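Local coordinates for protein SxtG (Microseira wollei, PDB 6U1R) that acts as an amidinotransferase in saxitoxin biosynthesis, probably passing an amidino group to its acceptor through a covalent amidino-cysteine intermediate, at residues A[312-317]-A[361-366]; A[354-359]-A[367-372]; A[46-51]-A[84-89]; A[134-139]-A[264-269]; A[321-324]-A[330-333]. One frame throughout, in Å; residues are numbered along the deposited sequence. Where two conformers were deposited one is given.

Contact 1: A[312-317]-A[361-366]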
# COMPACT_ATOMS: atom_id res chain seq x y z
N LEU A 312 26.93 4.09 20.72
CA LEU A 312 26.85 4.04 19.26
C LEU A 312 26.89 5.40 18.59
O LEU A 312 27.30 5.49 17.43
CB LEU A 312 25.57 3.34 18.79
CG LEU A 312 25.11 1.99 19.34
CD1 LEU A 312 23.71 1.74 18.81
CD2 LEU A 312 26.04 0.85 18.95
N ARG A 313 26.41 6.45 19.28
CA ARG A 313 26.30 7.84 18.82
C ARG A 313 25.70 8.05 17.44
O ARG A 313 26.42 8.29 16.47
CB ARG A 313 27.66 8.56 18.88
CG ARG A 313 28.86 7.94 18.12
CD ARG A 313 30.03 7.81 19.11
NE ARG A 313 31.41 7.97 18.63
CZ ARG A 313 31.88 8.90 17.80
NH1 ARG A 313 31.10 9.82 17.21
NH2 ARG A 313 33.18 8.90 17.52
N LEU A 314 24.37 7.99 17.35
CA LEU A 314 23.62 8.48 16.19
C LEU A 314 22.75 9.67 16.57
O LEU A 314 21.74 9.96 15.91
CB LEU A 314 22.76 7.36 15.59
CG LEU A 314 23.35 5.99 15.19
CD1 LEU A 314 24.86 5.90 15.27
CD2 LEU A 314 22.73 4.90 16.05
N VAL A 315 23.14 10.39 17.64
CA VAL A 315 22.39 11.50 18.22
C VAL A 315 22.53 12.75 17.35
O VAL A 315 23.57 12.99 16.74
CB VAL A 315 22.90 11.78 19.65
CG1 VAL A 315 22.56 10.64 20.59
CG2 VAL A 315 24.42 12.05 19.64
N SER A 316 21.46 13.54 17.31
CA SER A 316 21.54 14.95 16.97
C SER A 316 21.30 15.75 18.24
O SER A 316 20.52 15.34 19.11
CB SER A 316 20.51 15.35 15.90
OG SER A 316 20.27 16.76 15.88
N GLU A 317 22.00 16.87 18.37
CA GLU A 317 21.79 17.66 19.57
C GLU A 317 20.41 18.30 19.58
O GLU A 317 19.97 18.79 20.62
CB GLU A 317 22.89 18.72 19.68
CG GLU A 317 22.68 19.99 18.92
CD GLU A 317 23.98 20.72 18.67
OE1 GLU A 317 24.67 20.37 17.69
OE2 GLU A 317 24.31 21.64 19.46
N PRO A 361 19.48 6.22 20.75
CA PRO A 361 20.18 5.34 19.79
C PRO A 361 19.24 4.55 18.91
O PRO A 361 19.67 4.00 17.89
CB PRO A 361 21.01 4.41 20.68
CG PRO A 361 20.99 4.99 22.04
CD PRO A 361 19.78 5.87 22.14
N PHE A 362 17.97 4.45 19.29
CA PHE A 362 16.95 3.82 18.45
C PHE A 362 16.29 4.82 17.50
O PHE A 362 15.28 4.49 16.89
CB PHE A 362 15.91 3.14 19.34
CG PHE A 362 16.50 2.09 20.23
CD1 PHE A 362 17.06 2.45 21.45
CD2 PHE A 362 16.54 0.76 19.83
CE1 PHE A 362 17.64 1.49 22.28
CE2 PHE A 362 17.12 -0.21 20.64
CZ PHE A 362 17.68 0.15 21.86
N LEU A 363 16.87 6.02 17.40
CA LEU A 363 16.58 7.03 16.39
C LEU A 363 15.27 7.78 16.63
O LEU A 363 14.62 8.24 15.68
CB LEU A 363 16.56 6.40 14.99
CG LEU A 363 17.83 5.62 14.62
CD1 LEU A 363 17.82 5.26 13.14
CD2 LEU A 363 19.08 6.39 14.98
N GLY A 364 14.87 7.90 17.89
CA GLY A 364 13.70 8.71 18.22
C GLY A 364 13.69 9.20 19.65
O GLY A 364 14.44 8.74 20.51
N SER A 365 12.80 10.17 19.89
CA SER A 365 12.41 10.52 21.25
C SER A 365 10.89 10.44 21.32
O SER A 365 10.29 9.64 20.60
CB SER A 365 12.96 11.90 21.64
OG SER A 365 12.76 12.17 23.02
N PHE A 366 10.24 11.27 22.15
CA PHE A 366 8.83 11.03 22.51
C PHE A 366 7.90 11.06 21.30
O PHE A 366 7.00 10.22 21.16
CB PHE A 366 8.35 12.06 23.54
CG PHE A 366 9.26 12.19 24.73
CD1 PHE A 366 9.36 11.17 25.67
CD2 PHE A 366 10.03 13.34 24.90
CE1 PHE A 366 10.21 11.29 26.75
CE2 PHE A 366 10.86 13.47 25.97
CZ PHE A 366 10.96 12.45 26.90

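Contact 2: A[354-359]-A[367-372]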
# COMPACT_ATOMS: atom_id res chain seq x y z
N CYS A 354 10.76 13.87 31.59
CA CYS A 354 10.98 12.42 31.55
C CYS A 354 12.39 12.13 31.07
O CYS A 354 12.83 12.72 30.08
CB CYS A 354 9.94 11.76 30.62
SG CYS A 354 10.00 9.93 30.59
N SER A 355 13.10 11.21 31.73
CA SER A 355 14.40 10.74 31.25
C SER A 355 14.20 9.79 30.08
O SER A 355 13.41 8.84 30.17
CB SER A 355 15.19 10.04 32.36
OG SER A 355 15.46 10.91 33.44
N PHE A 356 14.92 10.03 28.98
CA PHE A 356 14.64 9.32 27.74
C PHE A 356 15.82 9.29 26.77
O PHE A 356 15.66 8.84 25.64
CB PHE A 356 13.41 9.94 27.06
CG PHE A 356 12.57 8.95 26.27
CD1 PHE A 356 12.01 7.85 26.89
CD2 PHE A 356 12.32 9.14 24.92
CE1 PHE A 356 11.21 6.95 26.19
CE2 PHE A 356 11.53 8.24 24.20
CZ PHE A 356 10.98 7.14 24.85
N GLU A 357 17.01 9.73 27.20
CA GLU A 357 18.16 9.70 26.28
C GLU A 357 18.57 8.29 25.89
O GLU A 357 19.23 8.12 24.85
CB GLU A 357 19.37 10.41 26.87
CG GLU A 357 19.17 11.89 27.00
CD GLU A 357 20.47 12.65 27.14
OE1 GLU A 357 21.45 12.09 27.71
OE2 GLU A 357 20.52 13.80 26.67
N SER A 358 18.19 7.26 26.68
CA SER A 358 18.48 5.88 26.31
C SER A 358 17.70 5.44 25.08
O SER A 358 18.04 4.40 24.49
CB SER A 358 18.16 4.91 27.45
OG SER A 358 19.05 5.13 28.54
N TYR A 359 16.66 6.17 24.71
CA TYR A 359 15.91 5.88 23.50
C TYR A 359 16.58 6.44 22.26
O TYR A 359 16.35 5.92 21.16
CB TYR A 359 14.49 6.44 23.64
CG TYR A 359 13.42 5.61 22.97
CD1 TYR A 359 12.84 4.52 23.63
CD2 TYR A 359 12.94 5.93 21.70
CE1 TYR A 359 11.84 3.76 23.03
CE2 TYR A 359 11.94 5.17 21.10
CZ TYR A 359 11.40 4.09 21.76
OH TYR A 359 10.40 3.34 21.18
N HIS A 367 8.06 12.06 20.43
CA HIS A 367 7.18 12.15 19.27
C HIS A 367 7.41 10.98 18.32
O HIS A 367 6.46 10.40 17.80
CB HIS A 367 7.36 13.51 18.59
CG HIS A 367 6.35 13.81 17.52
ND1 HIS A 367 6.64 13.68 16.17
CD2 HIS A 367 5.08 14.27 17.58
CE1 HIS A 367 5.59 14.04 15.46
NE2 HIS A 367 4.62 14.40 16.29
N CYS A 368 8.68 10.61 18.09
CA CYS A 368 9.00 9.47 17.22
C CYS A 368 8.43 8.17 17.76
O CYS A 368 8.04 7.29 16.99
CB CYS A 368 10.51 9.30 17.09
SG CYS A 368 11.30 10.64 16.23
N ALA A 369 8.46 8.01 19.08
CA ALA A 369 8.10 6.79 19.77
C ALA A 369 6.60 6.58 19.88
O ALA A 369 6.19 5.56 20.44
CB ALA A 369 8.72 6.79 21.18
N THR A 370 5.78 7.49 19.34
CA THR A 370 4.34 7.40 19.50
C THR A 370 3.61 7.57 18.18
O THR A 370 4.10 8.20 17.24
CB THR A 370 3.82 8.46 20.49
OG1 THR A 370 4.27 9.77 20.09
CG2 THR A 370 4.28 8.13 21.91
N LEU A 371 2.41 7.00 18.12
CA LEU A 371 1.44 7.33 17.08
C LEU A 371 0.15 7.70 17.79
O LEU A 371 -0.49 6.84 18.41
CB LEU A 371 1.23 6.16 16.11
CG LEU A 371 0.41 6.51 14.86
CD1 LEU A 371 1.22 7.42 13.91
CD2 LEU A 371 -0.07 5.28 14.10
N ASP A 372 -0.24 8.97 17.70
CA ASP A 372 -1.44 9.48 18.39
C ASP A 372 -2.70 9.15 17.61
O ASP A 372 -3.25 9.99 16.88
CB ASP A 372 -1.32 10.99 18.61
CG ASP A 372 -1.07 11.75 17.32
OD1 ASP A 372 -0.19 11.31 16.55
OD2 ASP A 372 -1.75 12.77 17.06

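Contact 3: A[46-51]-A[84-89]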
# COMPACT_ATOMS: atom_id res chain seq x y z
N GLU A 46 12.36 -4.03 22.04
CA GLU A 46 12.73 -5.44 22.12
C GLU A 46 12.99 -6.01 20.73
O GLU A 46 12.26 -5.70 19.77
CB GLU A 46 11.63 -6.22 22.81
CG GLU A 46 11.35 -5.74 24.24
CD GLU A 46 10.62 -6.77 25.06
OE1 GLU A 46 9.40 -6.60 25.28
OE2 GLU A 46 11.27 -7.75 25.48
N GLY A 47 14.04 -6.83 20.61
CA GLY A 47 14.40 -7.47 19.35
C GLY A 47 14.99 -6.55 18.31
O GLY A 47 15.13 -6.96 17.15
N ALA A 48 15.32 -5.32 18.70
CA ALA A 48 15.76 -4.29 17.77
C ALA A 48 17.10 -4.63 17.13
O ALA A 48 18.00 -5.16 17.78
CB ALA A 48 15.85 -2.95 18.51
N MET A 49 17.21 -4.32 15.83
CA MET A 49 18.40 -4.52 15.02
C MET A 49 18.95 -3.16 14.60
O MET A 49 18.19 -2.24 14.31
CB MET A 49 18.08 -5.33 13.75
CG MET A 49 17.36 -6.65 14.03
SD MET A 49 18.39 -7.84 14.90
CE MET A 49 19.65 -8.16 13.69
N LEU A 50 20.28 -3.03 14.56
CA LEU A 50 20.88 -1.76 14.21
C LEU A 50 20.45 -1.31 12.81
O LEU A 50 20.19 -2.14 11.93
CB LEU A 50 22.41 -1.86 14.26
CG LEU A 50 23.08 -2.07 15.62
CD1 LEU A 50 24.60 -2.20 15.42
CD2 LEU A 50 22.75 -0.92 16.57
N PRO A 51 20.39 0.01 12.58
CA PRO A 51 20.18 0.52 11.22
C PRO A 51 21.26 0.01 10.29
O PRO A 51 22.40 -0.19 10.69
CB PRO A 51 20.28 2.05 11.39
CG PRO A 51 20.15 2.30 12.82
CD PRO A 51 20.66 1.09 13.54
N GLU A 84 22.22 -4.76 26.42
CA GLU A 84 22.16 -3.81 27.53
C GLU A 84 21.53 -2.50 27.10
O GLU A 84 20.85 -1.84 27.90
CB GLU A 84 23.56 -3.60 28.12
CG GLU A 84 24.60 -2.98 27.18
CD GLU A 84 25.39 -4.01 26.33
OE1 GLU A 84 24.88 -5.13 26.01
OE2 GLU A 84 26.53 -3.66 25.96
N MET A 85 21.73 -2.09 25.84
CA MET A 85 21.08 -0.88 25.35
C MET A 85 19.56 -1.05 25.29
O MET A 85 18.81 -0.15 25.67
CB MET A 85 21.63 -0.50 23.98
CG MET A 85 23.06 -0.03 24.01
SD MET A 85 23.64 0.56 22.39
CE MET A 85 22.68 2.05 22.21
N ILE A 86 19.09 -2.20 24.81
CA ILE A 86 17.66 -2.46 24.80
C ILE A 86 17.10 -2.43 26.22
O ILE A 86 16.02 -1.86 26.47
CB ILE A 86 17.39 -3.80 24.10
CG1 ILE A 86 17.71 -3.65 22.61
CG2 ILE A 86 15.94 -4.25 24.32
CD1 ILE A 86 17.70 -4.95 21.80
N ALA A 87 17.82 -3.01 27.18
CA ALA A 87 17.32 -3.10 28.55
C ALA A 87 17.16 -1.71 29.17
O ALA A 87 16.13 -1.41 29.79
CB ALA A 87 18.24 -3.98 29.39
N VAL A 88 18.17 -0.84 29.02
CA VAL A 88 18.07 0.49 29.62
C VAL A 88 16.97 1.30 28.94
O VAL A 88 16.24 2.04 29.61
CB VAL A 88 19.43 1.23 29.57
CG1 VAL A 88 20.48 0.48 30.37
CG2 VAL A 88 19.92 1.43 28.16
N ALA A 89 16.83 1.17 27.62
CA ALA A 89 15.78 1.90 26.93
C ALA A 89 14.41 1.39 27.33
O ALA A 89 13.45 2.16 27.41
CB ALA A 89 15.95 1.80 25.41

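Contact 4: A[134-139]-A[264-269]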
# COMPACT_ATOMS: atom_id res chain seq x y z
N ASN A 134 9.78 3.29 16.51
CA ASN A 134 9.34 4.58 15.96
C ASN A 134 8.04 4.42 15.16
O ASN A 134 8.06 4.51 13.93
CB ASN A 134 10.41 5.17 15.05
CG ASN A 134 11.73 5.43 15.76
OD1 ASN A 134 11.90 6.47 16.38
ND2 ASN A 134 12.67 4.51 15.65
N PRO A 135 6.90 4.22 15.83
CA PRO A 135 5.62 4.18 15.09
C PRO A 135 5.39 5.40 14.20
O PRO A 135 4.73 5.28 13.15
CB PRO A 135 4.56 4.12 16.21
CG PRO A 135 5.28 3.90 17.47
CD PRO A 135 6.72 4.19 17.29
N ARG A 136 5.89 6.57 14.61
CA ARG A 136 5.67 7.81 13.87
C ARG A 136 6.24 7.75 12.45
O ARG A 136 5.78 8.47 11.56
CB ARG A 136 6.30 8.98 14.64
CG ARG A 136 6.05 10.38 14.09
CD ARG A 136 4.67 10.92 14.43
NE ARG A 136 4.40 10.90 15.87
CZ ARG A 136 3.26 11.34 16.41
NH1 ARG A 136 2.33 11.90 15.65
NH2 ARG A 136 3.07 11.25 17.72
N ASP A 137 7.28 6.93 12.22
CA ASP A 137 7.90 6.88 10.90
C ASP A 137 7.05 6.14 9.87
O ASP A 137 7.18 6.39 8.66
CB ASP A 137 9.26 6.17 10.97
CG ASP A 137 10.26 6.86 11.87
OD1 ASP A 137 9.97 7.98 12.37
OD2 ASP A 137 11.36 6.26 12.09
N VAL A 138 6.21 5.22 10.32
CA VAL A 138 5.69 4.14 9.48
C VAL A 138 4.29 4.45 9.00
O VAL A 138 3.86 3.98 7.94
CB VAL A 138 5.73 2.81 10.27
CG1 VAL A 138 5.14 1.65 9.45
CG2 VAL A 138 7.17 2.51 10.70
N PHE A 139 3.55 5.25 9.78
CA PHE A 139 2.13 5.51 9.54
C PHE A 139 1.82 6.99 9.74
O PHE A 139 2.36 7.61 10.65
CB PHE A 139 1.20 4.77 10.52
CG PHE A 139 1.49 3.30 10.67
CD1 PHE A 139 0.98 2.39 9.76
CD2 PHE A 139 2.25 2.83 11.73
CE1 PHE A 139 1.21 1.03 9.91
CE2 PHE A 139 2.50 1.46 11.87
CZ PHE A 139 1.98 0.57 10.96
N HIS A 264 13.31 13.07 8.61
CA HIS A 264 12.21 13.35 9.52
C HIS A 264 12.23 14.82 9.95
O HIS A 264 13.29 15.43 10.06
CB HIS A 264 12.20 12.40 10.73
CG HIS A 264 12.17 10.96 10.32
ND1 HIS A 264 12.73 9.95 11.07
CD2 HIS A 264 11.67 10.37 9.21
CE1 HIS A 264 12.59 8.81 10.43
NE2 HIS A 264 11.93 9.03 9.31
N ILE A 265 11.03 15.39 10.11
CA ILE A 265 10.86 16.82 10.33
C ILE A 265 10.66 17.17 11.81
O ILE A 265 10.65 18.37 12.16
CB ILE A 265 9.69 17.34 9.46
CG1 ILE A 265 9.83 18.84 9.14
CG2 ILE A 265 8.31 17.01 10.10
CD1 ILE A 265 8.78 19.34 8.09
N ASP A 266 10.52 16.18 12.69
CA ASP A 266 10.06 16.44 14.04
C ASP A 266 11.20 16.74 15.03
O ASP A 266 11.01 16.65 16.25
CB ASP A 266 9.12 15.32 14.55
CG ASP A 266 9.66 13.90 14.38
OD1 ASP A 266 10.67 13.67 13.71
OD2 ASP A 266 8.98 12.96 14.94
N THR A 267 12.37 17.17 14.52
CA THR A 267 13.30 18.01 15.26
C THR A 267 13.54 19.34 14.55
O THR A 267 14.46 20.07 14.92
CB THR A 267 14.65 17.32 15.51
OG1 THR A 267 15.30 17.01 14.27
CG2 THR A 267 14.48 16.05 16.30
N THR A 268 12.70 19.68 13.56
CA THR A 268 12.86 20.87 12.73
C THR A 268 11.69 21.83 12.87
O THR A 268 11.90 23.04 13.11
CB THR A 268 13.03 20.46 11.25
OG1 THR A 268 14.23 19.68 11.08
CG2 THR A 268 13.08 21.69 10.32
N LEU A 269 10.46 21.32 12.75
CA LEU A 269 9.24 22.13 12.72
C LEU A 269 8.19 21.37 13.53
O LEU A 269 7.73 20.31 13.08
CB LEU A 269 8.78 22.34 11.28
CG LEU A 269 7.72 23.40 11.03
CD1 LEU A 269 8.31 24.81 11.04
CD2 LEU A 269 6.99 23.12 9.73

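Contact 5: A[321-324]-A[330-333]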
# COMPACT_ATOMS: atom_id res chain seq x y z
N LEU A 321 13.68 19.01 20.55
CA LEU A 321 12.45 19.45 19.89
C LEU A 321 11.43 18.33 19.68
O LEU A 321 10.28 18.62 19.36
CB LEU A 321 12.77 20.09 18.52
CG LEU A 321 13.20 21.56 18.53
CD1 LEU A 321 14.67 21.70 18.87
CD2 LEU A 321 12.91 22.18 17.18
N ASN A 322 11.82 17.06 19.86
CA ASN A 322 10.93 15.93 19.57
C ASN A 322 9.95 15.71 20.73
O ASN A 322 9.81 14.58 21.22
CB ASN A 322 11.79 14.68 19.32
CG ASN A 322 11.07 13.59 18.56
OD1 ASN A 322 10.95 12.46 19.04
ND2 ASN A 322 10.65 13.90 17.33
N VAL A 323 9.25 16.77 21.13
CA VAL A 323 8.31 16.73 22.25
C VAL A 323 6.98 16.11 21.84
O VAL A 323 6.68 15.95 20.65
CB VAL A 323 8.09 18.15 22.81
CG1 VAL A 323 9.38 18.69 23.44
CG2 VAL A 323 7.57 19.08 21.71
N LEU A 324 6.16 15.77 22.84
CA LEU A 324 4.83 15.19 22.63
C LEU A 324 3.83 16.01 23.44
O LEU A 324 4.00 16.14 24.66
CB LEU A 324 4.77 13.71 23.04
CG LEU A 324 3.38 13.05 22.94
CD1 LEU A 324 2.95 12.95 21.49
CD2 LEU A 324 3.31 11.68 23.62
N ARG A 330 0.02 20.76 28.15
CA ARG A 330 0.93 19.78 28.73
C ARG A 330 1.81 19.17 27.66
O ARG A 330 1.31 18.68 26.64
CB ARG A 330 0.14 18.68 29.44
CG ARG A 330 -0.59 19.11 30.74
CD ARG A 330 -1.44 17.96 31.29
NE ARG A 330 -2.53 17.61 30.39
CZ ARG A 330 -3.18 16.44 30.37
NH1 ARG A 330 -2.84 15.45 31.19
NH2 ARG A 330 -4.18 16.24 29.50
N VAL A 331 3.12 19.19 27.89
CA VAL A 331 4.11 18.76 26.91
C VAL A 331 5.18 17.91 27.60
O VAL A 331 5.75 18.33 28.61
CB VAL A 331 4.75 19.97 26.18
CG1 VAL A 331 5.29 21.00 27.16
CG2 VAL A 331 5.84 19.51 25.22
N ILE A 332 5.44 16.71 27.06
CA ILE A 332 6.49 15.84 27.58
C ILE A 332 7.79 16.24 26.91
O ILE A 332 7.86 16.36 25.67
CB ILE A 332 6.15 14.35 27.36
CG1 ILE A 332 4.93 13.96 28.24
CG2 ILE A 332 7.34 13.46 27.71
CD1 ILE A 332 4.42 12.58 28.03
N VAL A 333 8.83 16.43 27.72
CA VAL A 333 10.12 16.94 27.26
C VAL A 333 11.20 16.26 28.10
O VAL A 333 10.96 15.85 29.24
CB VAL A 333 10.15 18.48 27.36
CG1 VAL A 333 9.69 18.92 28.70
CG2 VAL A 333 11.53 19.07 27.06

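Contact 1: A[312-317]-A[361-366]
Two loops of the amidinotransferase fold meet near the predicted active site: 312-317 leads on to strand 324-325, and the loop 361-366 leads on to strand 370-375. Leu-314 has two partners. Its CD2 methyl comes up against the carbonyl oxygen of Pro-361, Leu-314 CD2 to Pro-361 O being 3.7 Å, a van der Waals contact with an oxygen that is hydrogen-bonded to the hydroxyl of Tyr-81. Nearer its base, Leu-314 CB meets CD2 of Leu-363 at 3.9 Å, the two leucines slanting across one another. Leu-363 leaves its backbone at an angle to the other loop; its CD1 is anti to CA (chi2 -170°), and the other methyl, CD2, is the one turned to Leu-314. A third, looser touch joins Leu-312 CD1 to the proline ring, at Pro-361 CB, 4.2 Å away. The contact is van der Waals packing, mostly between apolar side chains, with 168 Å² buried in total. The side chain of Leu-363 lies about 6 Å from that of His-264 and about 7 Å from that of Cys-368, which places Leu-363 near the predicted catalytic residues. Outside the pair of loops, Met-85 of helix 83-102 packs on both Leu-312 and Pro-361, while Val-72 of helix 63-72 also touches Leu-312. Phe-362 turns the other way, stacking on Tyr-81 and packing on Ile-86 and Ala-89 of helix 83-102.

Contact 2: A[354-359]-A[367-372]
Tyr-359 and Phe-356 both direct their rings at one methyl group, CB of Ala-369, and they approach it differently. Tyr-359 brings the far end of its ring up obliquely: CE2 lies 3.6 Å from Ala-369 CB, and the hydroxyl oxygen OH is 3.8 Å from that same CB. Phe-356 presents its edge, with the methyl near the ring plane and Phe-356 CZ 4.3 Å from Ala-369 CB. The two rings also pack on each other, since CZ of Phe-356 sits over the rim of one face of Tyr-359, 3.4 Å above its plane. A backbone bond from Tyr-359 N to Phe-356 O, 3.0 Å long, holds the two residues in a tight turn. On the other side, Ala-369 belongs to a type I beta turn from His-367 to Thr-370 that carries Cys-368, the residue predicted to form the amidino-cysteine intermediate, and leads directly into strand 370-375. The aromatic pair thus packs against the turn of the probable nucleophile, whose own side chain lies against Asn-134 and Asp-266. The hydroxyl of Tyr-359 is hydrogen-bonded to Ala-133 O, and its ring touches Leu-93 of helix 83-102. Asp-372, farther along the strand, forms salt bridges with Arg-221 and Arg-375.

Contact 3: A[46-51]-A[84-89]
Ile-86 is the one residue of helix segment 84-89 that packs on the loop 46-51, and it does so with both branches of its side chain. The contact is a loop-on-helix packing: 46-51 runs between strand 37-42 and helix 53-57, and Ile-86 lies near the start of helix 83-102. The longer branch ends in CD1, which lies 3.9 Å from Ala-48 N and 4.0 Å from Ala-48 O, so it touches the backbone of Ala-48 more closely than the Ala-48 methyl. The shorter branch, CG2, faces the start of the loop and comes within 4.1 Å of Glu-46 CA. CG1 stands anti to the carbonyl carbon (chi1 -69°), and the extended chi2 of 171° carries CD1 away from the helix to the loop backbone. Glu-46 itself starts off away from the helix, so here it offers mainly its backbone. Next to it, Gly-47 has a positive phi of 72°, a conformation that favours glycine, and the chain then continues to Ala-48, whose side chain points toward the helix. One shell further out, Ala-48 is tied by backbone hydrogen bonding to Tyr-81, and its methyl packs on Tyr-81 and Cys-131. Met-49 and Leu-50 are likewise backbone-bonded with Phe-130 and Ile-79. The methyl groups themselves meet loosely, Ala-48 CB and Ile-86 CD1 being 4.3 Å apart.

Contact 4: A[134-139]-A[264-269]
A buried polar contact, almost at the centre of the chain, brings the short helix 135-138 against the loop that precedes strand 269-273. Asp-137 sets OD1 over one face of the His-264 imidazole, 3.3 Å above the ring plane and toward its rim, with its carboxylate tilted 38° to the ring. The nearest atoms are Asp-137 OD2 and His-264 CE1, 3.3 Å apart. This is therefore a contact with the ring's face, and the polar ends find their partners elsewhere: His-264 NE2 bonds to Asp-215 OD2, and Asp-137 OD2 makes a salt bridge to Arg-156. Arg-136 passes Asp-266 at a slant, its CG 4.0 Å from Asp-266 OD2, with CG anti to the backbone N (chi1 -174°). The chain then bends at chi2 and chi3, taking the guanidinium to Asp-372, Thr-370 and the carbonyl of His-367. Asp-266 OD2 accepts a hydrogen bond from His-367 ND1, and the side chain of Asp-266 lies about 4 Å from that of Cys-368. This packing is consistent with the Cys-His-Asp active site of amidinotransferases, with Asp-215, His-264 and Cys-368 the predicted catalytic residues.

Contact 5: A[321-324]-A[330-333]
Leu-324 and Ile-332 form an antiparallel hydrogen-bonded pair, their CA atoms 5.3 Å apart. The two bonds are unequal: Ile-332 N to Leu-324 O is 2.9 Å and nearly straight at 168°, whereas Leu-324 N to Ile-332 O is weak at 3.4 Å. The same Leu-324 O also receives a CA-H contact from Val-331, Val-331 CA lying 3.5 Å away. Just before the bridge, Val-323 turns its side chain toward the strand and fits between two valines. Val-323 CB is 3.6 Å from Val-331 CG2, the two side chains crossing at a slant, while CG1 of Val-323 runs alongside Val-333 and meets its CB at 4.0 Å. With CG1 anti to the carbonyl carbon (chi1 -66°), Val-323 directs that methyl to Val-333; its CB also rests 3.4 Å from Ile-332 O, so Val-323 lies against the acceptor of the weak bond. Leu-324 and Ile-332 share one face of the sheet, where Phe-96 and Leu-100 of helix 83-102 cover both. From helix 338-346, Leu-344 packs on Val-331, while Met-340 and Ile-341 pack on Val-333, and strand 350-354 continues the sheet beyond 330-334, parallel to it.

From the N terminus, contact 3 comes first, closing the chain from loop 46-51 to helix 83-102. Contact 4 follows with the longest closure, returning from helix 135-138 to the loop ahead of strand 269-273. Contact 1 then spans 312-317 to 361-366; contact 5, a hairpin of strands 324-325 and 330-334, lies wholly within that span, whereas contact 2 crosses it because segments 354-359 and 367-372 alternate with those of contact 1. In space, contacts 1, 2, 4 and 5 touch one another around Asn-134, Asn-322 and the 361-372 chain, tying strands 330-334 and 370-375 to loops carrying predicted catalytic residues. Contact 3 touches contacts 1 and 2, through Met-85, Ala-89 and Leu-50, but not 4 and 5.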